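Local structure of ribosomal RNA small subunit methyltransferase E (Bacillus subtilis, 1VHK) at residues S22-E27 with K62-C67; G50-C55 with T73-E78; L79-Y84 with K197-L202; I98-T103 with K139-Q144; H108-F113 with E149-M154. The protein probably methylates N3 of a specific uridine in 16S rRNA of the assembled 30S ribosomal subunit, with S-adenosyl-L-methionine as methyl donor. All coordinates share one frame; numbering follows the deposited sequence.

Contact 1: residues S22-E27 with K62-C67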
# COMPACT_ATOMS: atom_id res chain seq x y z
N SER A 22 19.57 -20.30 19.73
CA SER A 22 20.24 -20.48 18.45
C SER A 22 19.29 -20.64 17.28
O SER A 22 18.20 -21.19 17.35
CB SER A 22 21.21 -21.66 18.51
OG SER A 22 20.62 -22.75 19.18
N ILE A 23 19.76 -20.12 16.15
CA ILE A 23 19.04 -20.11 14.90
C ILE A 23 19.52 -21.22 13.98
O ILE A 23 20.70 -21.28 13.62
CB ILE A 23 19.23 -18.74 14.19
CG1 ILE A 23 18.89 -17.61 15.15
CG2 ILE A 23 18.38 -18.68 12.93
CD1 ILE A 23 18.98 -16.22 14.58
N THR A 24 18.60 -22.11 13.60
CA THR A 24 18.93 -23.20 12.69
C THR A 24 18.06 -23.16 11.43
O THR A 24 17.00 -22.54 11.38
CB THR A 24 18.86 -24.59 13.33
OG1 THR A 24 17.59 -24.76 13.97
CG2 THR A 24 19.96 -24.80 14.35
N GLY A 25 18.66 -23.60 10.31
CA GLY A 25 17.99 -23.69 9.05
C GLY A 25 18.32 -22.65 8.00
O GLY A 25 19.47 -22.28 7.77
N GLU A 26 17.28 -22.24 7.28
CA GLU A 26 17.30 -21.26 6.22
C GLU A 26 18.04 -19.98 6.63
O GLU A 26 18.96 -19.55 5.97
CB GLU A 26 15.86 -20.84 5.85
CG GLU A 26 15.38 -21.22 4.47
CD GLU A 26 13.92 -20.84 4.26
OE1 GLU A 26 13.19 -21.61 3.60
OE2 GLU A 26 13.50 -19.78 4.77
N GLU A 27 17.54 -19.40 7.71
CA GLU A 27 18.01 -18.18 8.31
C GLU A 27 19.49 -18.15 8.62
O GLU A 27 20.11 -17.09 8.48
CB GLU A 27 17.21 -17.87 9.59
CG GLU A 27 15.92 -17.13 9.36
CD GLU A 27 14.73 -18.00 9.02
OE1 GLU A 27 13.92 -17.58 8.17
OE2 GLU A 27 14.59 -19.10 9.62
N LYS A 62 28.53 -22.13 10.75
CA LYS A 62 28.15 -22.36 9.36
C LYS A 62 26.75 -22.96 9.25
O LYS A 62 26.17 -23.06 8.17
CB LYS A 62 29.18 -23.26 8.68
CG LYS A 62 29.02 -23.44 7.18
CD LYS A 62 28.86 -22.11 6.46
CE LYS A 62 30.11 -21.26 6.58
NZ LYS A 62 29.83 -19.82 6.34
N ASP A 63 26.19 -23.36 10.39
CA ASP A 63 24.87 -23.99 10.38
C ASP A 63 24.11 -23.66 11.65
O ASP A 63 22.97 -24.09 11.85
CB ASP A 63 25.03 -25.50 10.21
CG ASP A 63 25.93 -26.12 11.26
OD1 ASP A 63 26.11 -27.36 11.19
OD2 ASP A 63 26.44 -25.39 12.14
N LYS A 64 24.78 -22.97 12.56
CA LYS A 64 24.18 -22.59 13.83
C LYS A 64 24.57 -21.15 14.16
O LYS A 64 25.70 -20.73 13.88
CB LYS A 64 24.58 -23.53 14.95
CG LYS A 64 23.58 -24.65 15.22
CD LYS A 64 23.91 -25.91 14.42
CE LYS A 64 22.72 -26.85 14.34
NZ LYS A 64 22.05 -27.01 15.67
N VAL A 65 23.62 -20.37 14.63
CA VAL A 65 23.90 -18.97 15.01
C VAL A 65 23.32 -18.73 16.40
O VAL A 65 22.14 -18.99 16.63
CB VAL A 65 23.34 -17.98 14.00
CG1 VAL A 65 23.04 -16.63 14.63
CG2 VAL A 65 24.29 -17.77 12.82
N SER A 66 24.17 -18.32 17.33
CA SER A 66 23.69 -18.13 18.70
C SER A 66 23.44 -16.65 18.98
O SER A 66 24.22 -15.81 18.55
CB SER A 66 24.68 -18.72 19.71
OG SER A 66 24.75 -20.13 19.55
N CYS A 67 22.33 -16.37 19.68
CA CYS A 67 21.92 -15.04 20.00
C CYS A 67 21.59 -14.81 21.47
O CYS A 67 21.04 -15.65 22.16
CB CYS A 67 20.67 -14.62 19.19
SG CYS A 67 20.71 -15.03 17.44
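Ile23 and Val65 form the central pair of two antiparallel strands, joined by two backbone hydrogen bonds. Ile23 N gives the shorter and straighter one, to Val65 O at 2.7 Å (N-H...O 165°); the return bond from Val65 N to Ile23 O is longer, 3.2 Å, and more bent. Beyond the backbone the two side chains run alongside each other. On Ile23, CB lies 3.8 Å from Val65 O and, farther off, faces Val65 CB. CG1 sits beside the residue's own N and anti to its carbonyl carbon (chi1 -52°), which carries the branch past Val65 O and along the partner strand to within 3.9 Å of Cys67 SG. CD1, at the tip, touches Cys67 SG at 3.5 Å and Val65 CG1 at 4.1 Å. Ile31 of helix 26-35, whose N-cap position is Gly25, packs on both Ile23 and Val65, and Leu57 of strand 52-60 packs on Val65 and Cys67. The other face of the strand pair carries Ser22, Thr24, Lys64 and Ser66; there the Lys64 chain, bent at chi2 and chi4, runs alongside Thr24, with CE 3.4 Å from Thr24 CG2. The chemistry is thus split between faces: isoleucine, valine and cysteine seal strand 21-24 onto the core of the PUA-type domain, whereas hydroxyls and a lysine form its more solvent-accessible side.

Contact 2: residues G50-C55 with T73-E78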
# COMPACT_ATOMS: atom_id res chain seq x y z
N GLY A 50 4.43 -13.64 18.12
CA GLY A 50 4.44 -12.23 17.88
C GLY A 50 5.31 -11.34 18.72
O GLY A 50 5.23 -10.10 18.54
N PHE A 51 6.20 -11.87 19.56
CA PHE A 51 7.05 -11.01 20.39
C PHE A 51 8.38 -10.64 19.75
O PHE A 51 9.17 -11.49 19.36
CB PHE A 51 7.25 -11.72 21.74
CG PHE A 51 5.98 -11.75 22.55
CD1 PHE A 51 5.17 -12.87 22.56
CD2 PHE A 51 5.58 -10.64 23.27
CE1 PHE A 51 4.00 -12.89 23.29
CE2 PHE A 51 4.40 -10.64 23.99
CZ PHE A 51 3.60 -11.77 23.99
N GLU A 52 8.69 -9.36 19.66
CA GLU A 52 9.88 -8.81 19.05
C GLU A 52 11.05 -8.55 20.00
O GLU A 52 10.98 -7.75 20.93
CB GLU A 52 9.53 -7.46 18.36
CG GLU A 52 10.69 -6.88 17.56
CD GLU A 52 10.34 -5.64 16.76
OE1 GLU A 52 10.08 -5.79 15.54
OE2 GLU A 52 10.38 -4.52 17.32
N ALA A 53 12.24 -9.01 19.59
CA ALA A 53 13.42 -8.72 20.38
C ALA A 53 14.59 -8.15 19.59
O ALA A 53 14.85 -8.42 18.43
CB ALA A 53 13.88 -10.01 21.09
N LYS A 54 15.41 -7.35 20.28
CA LYS A 54 16.68 -6.92 19.70
C LYS A 54 17.75 -7.93 20.20
O LYS A 54 17.86 -8.23 21.40
CB LYS A 54 17.05 -5.52 20.05
CG LYS A 54 18.06 -4.87 19.12
CD LYS A 54 18.06 -3.36 19.29
CE LYS A 54 16.65 -2.79 19.27
NZ LYS A 54 16.34 -2.05 18.01
N CYS A 55 18.37 -8.60 19.23
CA CYS A 55 19.35 -9.62 19.56
C CYS A 55 20.76 -9.26 19.08
O CYS A 55 20.94 -8.54 18.11
CB CYS A 55 18.96 -10.98 18.99
SG CYS A 55 17.28 -11.50 19.36
N THR A 73 11.37 -5.33 22.83
CA THR A 73 10.82 -4.07 22.39
C THR A 73 9.40 -3.78 22.78
O THR A 73 9.04 -2.59 22.79
CB THR A 73 10.96 -3.89 20.86
OG1 THR A 73 10.03 -4.76 20.17
CG2 THR A 73 12.38 -4.24 20.45
N ASN A 74 8.54 -4.76 22.94
CA ASN A 74 7.14 -4.56 23.25
C ASN A 74 6.38 -3.83 22.15
O ASN A 74 5.32 -3.26 22.40
CB ASN A 74 7.00 -3.78 24.56
CG ASN A 74 7.32 -4.66 25.76
OD1 ASN A 74 6.81 -5.77 25.81
ND2 ASN A 74 8.13 -4.14 26.66
N GLU A 75 6.90 -3.84 20.95
CA GLU A 75 6.36 -3.16 19.80
C GLU A 75 5.37 -4.03 19.05
O GLU A 75 5.66 -5.18 18.74
CB GLU A 75 7.51 -2.75 18.86
CG GLU A 75 8.03 -1.35 19.07
CD GLU A 75 6.98 -0.28 18.88
OE1 GLU A 75 6.86 0.60 19.76
OE2 GLU A 75 6.27 -0.26 17.84
N ASN A 76 4.15 -3.55 18.87
CA ASN A 76 3.18 -4.29 18.10
C ASN A 76 2.71 -3.45 16.91
O ASN A 76 2.06 -2.42 17.09
CB ASN A 76 1.94 -4.79 18.84
CG ASN A 76 1.15 -5.69 17.87
OD1 ASN A 76 0.43 -5.23 17.00
ND2 ASN A 76 1.43 -6.98 17.92
N ARG A 77 2.95 -3.99 15.73
CA ARG A 77 2.62 -3.23 14.52
C ARG A 77 1.51 -3.86 13.73
O ARG A 77 1.33 -3.52 12.57
CB ARG A 77 3.88 -2.98 13.70
CG ARG A 77 4.98 -2.26 14.45
CD ARG A 77 6.24 -2.13 13.63
NE ARG A 77 7.34 -1.47 14.33
CZ ARG A 77 8.24 -2.06 15.10
NH1 ARG A 77 8.20 -3.36 15.31
NH2 ARG A 77 9.20 -1.31 15.67
N GLU A 78 0.72 -4.72 14.38
CA GLU A 78 -0.38 -5.40 13.68
C GLU A 78 -1.63 -4.55 13.60
O GLU A 78 -1.90 -3.70 14.45
CB GLU A 78 -0.64 -6.76 14.32
CG GLU A 78 0.41 -7.82 14.07
CD GLU A 78 0.76 -8.14 12.65
OE1 GLU A 78 -0.12 -8.36 11.77
OE2 GLU A 78 1.97 -8.19 12.32
O HOH W 1 6.79 -7.33 20.45
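Glu52 gathers the polar groups of the 73-78 loop around its backbone and carboxylate. Its carbonyl O accepts Thr73 N at 3.1 Å. The Thr73 hydroxyl lies between two Glu52 acceptors, OG1 being 2.9 Å from OE2 and 3.2 Å from O, and its single proton can serve only one at a time. Arg77 NH1 supplies the charge: it reaches Glu52 OE2 at 3.2 Å on the syn side, tilted out of the carboxylate plane but almost straight (N-H...O 173°) and in the guanidinium plane, while its bond to Glu52 OE1 is weak. With the carboxylate and guanidinium planes 42° apart, the salt bridge is carried by one nitrogen instead of a flat two-nitrogen fork. Glu75 OE2 lies over one face of that guanidinium as a long, charge-only pair, and Arg5 makes a second salt bridge to Glu52 OE1. With an alanine in place of Glu52, Arg77 and Arg5 would probably be left without the carboxylate they share, and the Thr73 hydroxyl with one acceptor fewer. Glu52 N is satisfied by a water at 2.9 Å, which donates to Glu75 O at 3.0 Å. Asn76 OD1 accepts Glu78 N at 2.7 Å, closing an Asx turn, and Arg77 O accepts from Arg232 of the second subunit. The contact fixes the loop running from strand 64-72 toward strand 82-88 against the start of strand 52-60, beside Ile44 of strand 42-46.

Contact 3: residues L79-Y84 with K197-L202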
# COMPACT_ATOMS: atom_id res chain seq x y z
N LEU A 79 -2.35 -4.65 12.47
CA LEU A 79 -3.63 -3.93 12.36
C LEU A 79 -4.54 -4.35 13.52
O LEU A 79 -4.59 -5.55 13.82
CB LEU A 79 -4.36 -4.30 11.08
CG LEU A 79 -4.15 -3.58 9.79
CD1 LEU A 79 -5.14 -4.09 8.73
CD2 LEU A 79 -4.20 -2.07 9.92
N PRO A 80 -5.37 -3.45 14.00
CA PRO A 80 -6.30 -3.80 15.08
C PRO A 80 -7.31 -4.82 14.64
O PRO A 80 -7.91 -5.46 15.51
CB PRO A 80 -6.99 -2.51 15.46
CG PRO A 80 -6.51 -1.48 14.53
CD PRO A 80 -5.43 -2.03 13.67
N ILE A 81 -7.58 -4.99 13.34
CA ILE A 81 -8.55 -6.00 12.94
C ILE A 81 -7.93 -6.94 11.90
O ILE A 81 -7.07 -6.48 11.16
CB ILE A 81 -9.84 -5.41 12.36
CG1 ILE A 81 -9.64 -4.97 10.92
CG2 ILE A 81 -10.35 -4.23 13.20
CD1 ILE A 81 -10.87 -4.50 10.21
N LYS A 82 -8.43 -8.16 11.84
CA LYS A 82 -7.93 -9.17 10.91
C LYS A 82 -8.52 -9.03 9.53
O LYS A 82 -9.71 -9.26 9.30
CB LYS A 82 -8.26 -10.58 11.46
CG LYS A 82 -7.51 -10.83 12.77
CD LYS A 82 -7.57 -12.28 13.20
CE LYS A 82 -6.71 -12.49 14.45
NZ LYS A 82 -6.42 -13.94 14.67
N VAL A 83 -7.68 -8.60 8.55
CA VAL A 83 -8.29 -8.45 7.23
C VAL A 83 -7.78 -9.48 6.27
O VAL A 83 -6.62 -9.91 6.29
CB VAL A 83 -8.48 -7.04 6.72
CG1 VAL A 83 -7.82 -5.97 7.55
CG2 VAL A 83 -8.20 -6.87 5.24
N TYR A 84 -8.77 -10.19 5.70
CA TYR A 84 -8.55 -11.24 4.74
C TYR A 84 -8.82 -10.76 3.31
O TYR A 84 -9.92 -10.32 3.00
CB TYR A 84 -9.46 -12.43 5.00
CG TYR A 84 -9.11 -13.22 6.23
CD1 TYR A 84 -8.67 -14.54 6.13
CD2 TYR A 84 -9.23 -12.66 7.49
CE1 TYR A 84 -8.40 -15.28 7.27
CE2 TYR A 84 -8.96 -13.38 8.64
CZ TYR A 84 -8.54 -14.69 8.51
OH TYR A 84 -8.28 -15.41 9.65
N LYS A 197 -11.79 -4.24 17.96
CA LYS A 197 -10.44 -4.82 18.07
C LYS A 197 -10.54 -6.34 18.07
O LYS A 197 -11.32 -6.90 18.84
CB LYS A 197 -9.78 -4.34 19.33
CG LYS A 197 -8.34 -4.68 19.55
CD LYS A 197 -7.57 -3.46 20.06
CE LYS A 197 -6.30 -3.89 20.79
NZ LYS A 197 -5.24 -4.38 19.87
N GLY A 198 -9.76 -6.98 17.21
CA GLY A 198 -9.72 -8.42 17.10
C GLY A 198 -10.68 -9.05 16.13
O GLY A 198 -10.62 -10.26 15.92
N SER A 199 -11.63 -8.33 15.54
CA SER A 199 -12.63 -8.92 14.67
C SER A 199 -12.08 -9.23 13.29
O SER A 199 -11.07 -8.68 12.88
CB SER A 199 -13.84 -7.99 14.55
OG SER A 199 -13.35 -6.69 14.31
N SER A 200 -12.80 -10.05 12.51
CA SER A 200 -12.35 -10.46 11.22
C SER A 200 -13.11 -9.86 10.06
O SER A 200 -14.34 -9.82 10.05
CB SER A 200 -12.37 -11.99 11.11
OG SER A 200 -13.69 -12.46 10.85
N LEU A 201 -12.36 -9.49 9.00
CA LEU A 201 -13.02 -8.93 7.82
C LEU A 201 -12.52 -9.57 6.53
O LEU A 201 -11.32 -9.75 6.32
CB LEU A 201 -12.84 -7.42 7.80
CG LEU A 201 -13.23 -6.70 6.51
CD1 LEU A 201 -14.75 -6.63 6.34
CD2 LEU A 201 -12.59 -5.31 6.46
N LEU A 202 -13.45 -10.06 5.72
CA LEU A 202 -13.19 -10.64 4.42
C LEU A 202 -13.55 -9.62 3.34
O LEU A 202 -14.59 -8.99 3.46
CB LEU A 202 -14.01 -11.91 4.16
CG LEU A 202 -13.81 -12.48 2.74
CD1 LEU A 202 -12.39 -13.01 2.61
CD2 LEU A 202 -14.83 -13.54 2.42
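Leu202 extends CG anti to its backbone N (chi1 176°) and lays CD1 against Tyr84 CB at 3.8 Å, while Tyr84 keeps CG beside its own N (chi1 -71°), which brings the ring edge up to Leu201 O. The two strands, 82-88 and 200-205, are adjacent and parallel in the central sheet of the SPOUT methyltransferase domain, a Rossmann-like fold known in this family for its C-terminal trefoil knot; the short segments diverge by only 17°. Lys82 pairs with Ser200, Val83 with Leu201 and Tyr84 with Leu202. Backbone bonds pass to and fro: Lys82 N to Ser199 O at 2.9 Å, Leu201 N to Lys82 O at 2.7 Å, and Tyr84 N to Leu201 O at 2.7 Å. Ahead of the strands the pairing is prolonged by Gly198 N, which donates to Pro80 O at 2.9 Å; the backbone angles of Gly198 suit a residue without a side chain, since a CB would collide with the carbonyl O of Lys197. On the face of Val83 and Leu201 packing is apolar, with Ile81 CD1 4.2 Å from Leu201 CD2 and Leu244 of helix 239-253 touching Val83. On the other face Phe169 meets the Tyr84 ring edge-to-face and packs on Leu202. Ser200 OG bonds to Asp170 N and Ser199 OG to Pro196 O, both outside the strand pair. Leu201 O, besides accepting Tyr84 N, lies at the edge of the Tyr84 ring, 3.8 Å from CD2.

Contact 4: residues I98-T103 with K139-Q144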
# COMPACT_ATOMS: atom_id res chain seq x y z
N ILE A 98 0.21 -8.23 -5.10
CA ILE A 98 -0.89 -8.13 -4.14
C ILE A 98 -0.44 -8.70 -2.80
O ILE A 98 -0.79 -8.13 -1.77
CB ILE A 98 -2.17 -8.80 -4.65
CG1 ILE A 98 -2.88 -7.91 -5.68
CG2 ILE A 98 -3.14 -9.09 -3.50
CD1 ILE A 98 -3.74 -8.68 -6.68
N ILE A 99 0.34 -9.77 -2.82
CA ILE A 99 0.76 -10.42 -1.57
C ILE A 99 1.78 -9.57 -0.86
O ILE A 99 1.79 -9.31 0.34
CB ILE A 99 1.33 -11.83 -1.86
CG1 ILE A 99 0.14 -12.78 -2.16
CG2 ILE A 99 2.13 -12.42 -0.71
CD1 ILE A 99 0.59 -14.06 -2.85
N GLN A 100 2.76 -9.12 -1.67
CA GLN A 100 3.81 -8.30 -1.13
C GLN A 100 3.27 -7.00 -0.53
O GLN A 100 3.48 -6.75 0.65
CB GLN A 100 4.89 -8.04 -2.16
CG GLN A 100 6.02 -7.15 -1.56
CD GLN A 100 7.17 -6.98 -2.53
OE1 GLN A 100 7.15 -6.07 -3.37
NE2 GLN A 100 8.12 -7.89 -2.47
N LYS A 101 2.62 -6.15 -1.34
CA LYS A 101 2.21 -4.85 -0.77
C LYS A 101 1.20 -5.07 0.33
O LYS A 101 1.35 -4.53 1.45
CB LYS A 101 1.82 -3.88 -1.85
CG LYS A 101 2.66 -4.05 -3.10
CD LYS A 101 3.71 -3.01 -3.28
CE LYS A 101 5.01 -3.57 -3.85
NZ LYS A 101 6.08 -3.50 -2.79
N GLY A 102 0.27 -6.03 0.10
CA GLY A 102 -0.69 -6.45 1.03
C GLY A 102 -0.09 -6.76 2.39
O GLY A 102 -0.72 -6.46 3.42
N THR A 103 1.01 -7.51 2.45
CA THR A 103 1.65 -7.77 3.73
C THR A 103 2.20 -6.45 4.29
O THR A 103 1.93 -6.11 5.46
CB THR A 103 2.76 -8.85 3.65
OG1 THR A 103 2.20 -10.05 3.07
CG2 THR A 103 3.31 -9.22 5.03
N LYS A 139 6.60 -13.81 3.59
CA LYS A 139 7.57 -13.87 4.66
C LYS A 139 8.61 -12.76 4.55
O LYS A 139 9.00 -12.15 5.53
CB LYS A 139 8.28 -15.24 4.56
CG LYS A 139 8.76 -15.77 5.90
CD LYS A 139 10.00 -16.65 5.75
CE LYS A 139 10.40 -17.21 7.11
NZ LYS A 139 11.72 -17.90 7.03
N GLU A 140 9.04 -12.47 3.32
CA GLU A 140 10.06 -11.41 3.11
C GLU A 140 9.44 -10.05 3.29
O GLU A 140 9.92 -9.16 4.02
CB GLU A 140 10.69 -11.65 1.76
CG GLU A 140 11.84 -10.88 1.28
CD GLU A 140 11.68 -9.38 1.11
OE1 GLU A 140 10.59 -8.92 0.68
OE2 GLU A 140 12.65 -8.64 1.43
N ALA A 141 8.23 -9.85 2.73
CA ALA A 141 7.52 -8.58 2.93
C ALA A 141 7.31 -8.37 4.45
O ALA A 141 7.43 -7.28 5.00
CB ALA A 141 6.18 -8.64 2.23
N ALA A 142 6.96 -9.49 5.09
CA ALA A 142 6.74 -9.52 6.51
C ALA A 142 7.99 -9.12 7.29
O ALA A 142 7.86 -8.41 8.29
CB ALA A 142 6.23 -10.89 6.95
N GLU A 143 9.16 -9.54 6.86
CA GLU A 143 10.43 -9.19 7.45
C GLU A 143 10.76 -7.71 7.24
O GLU A 143 11.15 -7.02 8.15
CB GLU A 143 11.59 -10.02 6.85
CG GLU A 143 11.57 -11.45 7.37
CD GLU A 143 12.18 -12.46 6.44
OE1 GLU A 143 12.33 -13.64 6.86
OE2 GLU A 143 12.51 -12.10 5.29
N GLN A 144 10.60 -7.26 5.99
CA GLN A 144 10.97 -5.88 5.68
C GLN A 144 10.01 -4.86 6.25
O GLN A 144 10.46 -3.71 6.46
CB GLN A 144 11.23 -5.66 4.21
CG GLN A 144 12.38 -6.47 3.63
CD GLN A 144 13.71 -6.18 4.27
OE1 GLN A 144 14.03 -5.05 4.64
NE2 GLN A 144 14.54 -7.21 4.42
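Ala141 CB lies at the closest packing of two helices that run in nearly the same direction, their axes 8.4 Å apart at closest and inclined by 26°. The contact between them is van der Waals packing. Ala141 CB fits against the backbone and side chains of helix 94-104, 3.7 Å from Gln100 O, 3.7 Å from Thr103 CB and 4.1 Å from Gln100 CG. Thr103 answers with its methyl: CG2 lies 3.7 Å from Ala142 N and also touches Ala142 CB. No hydrogen bond crosses between the two segments; the side-chain ones here lie within 98-103. With chi1 at -54°, Thr103 turns OG1 back to Ile99 O at 2.9 Å, so that this carbonyl is gripped from opposite faces by the hydroxyl and by Thr103 N. Lys101 NZ donates to Gln100 OE1 at 2.8 Å. The ionic links reach farther: Lys101 NZ also pairs with Glu104 and with Glu237 of the second subunit, and Glu140 OE1 with Arg235 of the second subunit. Gln100 NE2 stays 4.1 Å from Glu140 OE1, the amide and carboxylate planes 62° apart. Were Gln100 an alanine, Lys101 NZ would probably lose one of its acceptors and Ala141 CB the CG methylene beside it, though not the backbone carbonyl. The chemistry therefore separates the tasks: small alanines and a threonine methyl, with the hydroxyl bonded back to its own helix, probably allow the close approach, while charged ends at the margin engage the other subunit of the dimer.

Contact 5: residues H108-F113 with E149-M154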
# COMPACT_ATOMS: atom_id res chain seq x y z
N HIS A 108 -4.05 -9.77 6.95
CA HIS A 108 -3.90 -10.93 7.82
C HIS A 108 -3.76 -12.23 7.07
O HIS A 108 -3.04 -13.12 7.53
CB HIS A 108 -5.04 -11.05 8.87
CG HIS A 108 -4.84 -12.27 9.74
ND1 HIS A 108 -3.89 -12.31 10.75
CD2 HIS A 108 -5.40 -13.49 9.70
CE1 HIS A 108 -3.90 -13.52 11.30
NE2 HIS A 108 -4.81 -14.24 10.68
N ALA A 109 -4.36 -12.33 5.88
CA ALA A 109 -4.21 -13.62 5.16
C ALA A 109 -4.69 -13.41 3.73
O ALA A 109 -5.31 -12.38 3.52
CB ALA A 109 -5.01 -14.71 5.85
N PHE A 110 -4.23 -14.28 2.81
CA PHE A 110 -4.69 -14.09 1.43
C PHE A 110 -5.41 -15.32 0.94
O PHE A 110 -5.13 -16.45 1.36
CB PHE A 110 -3.53 -13.75 0.50
CG PHE A 110 -2.76 -12.52 0.83
CD1 PHE A 110 -3.09 -11.30 0.29
CD2 PHE A 110 -1.71 -12.60 1.74
CE1 PHE A 110 -2.33 -10.18 0.59
CE2 PHE A 110 -0.97 -11.48 2.08
CZ PHE A 110 -1.28 -10.27 1.48
N ILE A 111 -6.46 -15.14 0.15
CA ILE A 111 -7.24 -16.28 -0.35
C ILE A 111 -7.50 -16.09 -1.85
O ILE A 111 -8.41 -15.33 -2.17
CB ILE A 111 -8.62 -16.35 0.32
CG1 ILE A 111 -8.53 -16.44 1.85
CG2 ILE A 111 -9.40 -17.51 -0.25
CD1 ILE A 111 -9.87 -16.16 2.49
N PRO A 112 -6.71 -16.71 -2.69
CA PRO A 112 -6.86 -16.62 -4.13
C PRO A 112 -8.00 -17.52 -4.57
O PRO A 112 -8.18 -18.59 -3.95
CB PRO A 112 -5.53 -17.11 -4.68
CG PRO A 112 -4.64 -17.27 -3.51
CD PRO A 112 -5.56 -17.58 -2.34
N PHE A 113 -8.75 -17.16 -5.59
CA PHE A 113 -9.86 -18.05 -5.97
C PHE A 113 -10.13 -17.98 -7.44
O PHE A 113 -9.86 -16.93 -8.03
CB PHE A 113 -11.11 -17.75 -5.12
CG PHE A 113 -11.74 -16.42 -5.44
CD1 PHE A 113 -11.45 -15.30 -4.68
CD2 PHE A 113 -12.59 -16.30 -6.51
CE1 PHE A 113 -12.01 -14.09 -5.00
CE2 PHE A 113 -13.12 -15.08 -6.86
CZ PHE A 113 -12.81 -13.96 -6.11
N GLU A 149 3.79 -10.92 12.62
CA GLU A 149 3.30 -12.14 12.09
C GLU A 149 3.49 -12.19 10.56
O GLU A 149 3.45 -11.15 9.90
CB GLU A 149 1.78 -12.35 12.34
CG GLU A 149 0.89 -11.61 11.37
CD GLU A 149 -0.45 -12.20 11.07
OE1 GLU A 149 -1.24 -12.48 12.00
OE2 GLU A 149 -0.79 -12.39 9.86
N VAL A 150 3.55 -13.40 10.04
CA VAL A 150 3.65 -13.64 8.60
C VAL A 150 2.29 -14.08 8.08
O VAL A 150 1.71 -15.06 8.54
CB VAL A 150 4.68 -14.76 8.33
CG1 VAL A 150 4.72 -15.08 6.85
CG2 VAL A 150 6.04 -14.36 8.90
N PRO A 151 1.71 -13.31 7.17
CA PRO A 151 0.39 -13.62 6.66
C PRO A 151 0.38 -14.95 5.91
O PRO A 151 1.28 -15.25 5.14
CB PRO A 151 0.01 -12.46 5.77
CG PRO A 151 1.07 -11.46 5.89
CD PRO A 151 2.24 -12.06 6.60
N ARG A 152 -0.67 -15.72 6.15
CA ARG A 152 -0.89 -16.99 5.50
C ARG A 152 -1.54 -16.84 4.13
O ARG A 152 -2.32 -15.93 3.85
CB ARG A 152 -1.67 -17.94 6.40
CG ARG A 152 -2.18 -19.19 5.73
CD ARG A 152 -2.30 -20.36 6.69
NE ARG A 152 -3.58 -20.39 7.39
CZ ARG A 152 -4.65 -21.08 7.00
NH1 ARG A 152 -5.76 -21.01 7.74
NH2 ARG A 152 -4.61 -21.84 5.91
N VAL A 153 -1.03 -17.60 3.18
CA VAL A 153 -1.55 -17.59 1.81
C VAL A 153 -2.26 -18.93 1.60
O VAL A 153 -1.67 -20.00 1.80
CB VAL A 153 -0.46 -17.39 0.76
CG1 VAL A 153 -1.04 -17.02 -0.60
CG2 VAL A 153 0.54 -16.35 1.19
N MSE A 154 -3.55 -18.90 1.31
CA MSE A 154 -4.30 -20.17 1.23
C MSE A 154 -4.18 -20.81 -0.13
O MSE A 154 -3.49 -20.32 -1.03
CB MSE A 154 -5.74 -19.91 1.64
CG MSE A 154 -5.85 -19.14 2.97
SE MSE A 154 -7.59 -19.40 3.77
CE MSE A 154 -7.45 -21.25 4.21
O HOH W 2 -2.48 -15.53 8.31
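Phe110 is bonded through both its N and its O to the neighbouring segment: its N donates to Arg152 O at 2.7 Å, and its O accepts Met154 N at 2.9 Å. Its side chain runs alongside Pro151, with CE2 3.9 Å from Pro151 CB, and CB faces Val153 CG1. Next along the strand, the selenomethionine Met154 places SE 3.7 Å from Ile111 CG1. At the other end the segments spread, and a water bridges the gap, donating to His108 O at 2.6 Å and accepting Arg152 N at 2.8 Å. There the Glu149 carboxylate comes to the edge of the His108 ring, OE1 2.9 Å from ND1, with the two planes 59° apart. His108 gets there by setting CG anti to its N (chi1 180°), and the Tyr84 ring meets it from the adjoining strand. One shell out, Thr103 of helix 94-104 touches both Phe110 and Pro151, and Ile99 touches Val153. Strand 109-113 and the short, weakly bonded edge strand 152-153, parallel with helix 131-144 between them in sequence, make a beta-alpha-beta crossover at the margin of the SPOUT domain's parallel sheet.

How the contacts relate
From the N terminus, contact 1 closes the first loop, 22-27 to 62-67. Contact 2 opens inside it at 50-55 and closes at 73-78, so the two cross; Cys67 and Cys55 touch where their strands adjoin in the PUA-type sheet. The chain then runs straight into contact 3, whose long loop, 79-84 to 197-202, encloses contacts 4 and 5. These cross each other, 98-103 and 108-113 preceding 139-144 and 149-154, and pack a helix pair against the parallel sheet that contacts 3 and 5 share. Across the two domains, Glu27 forms a salt bridge to Lys139, joining contacts 1 and 4, while contacts 2 and 4 both reach the second subunit.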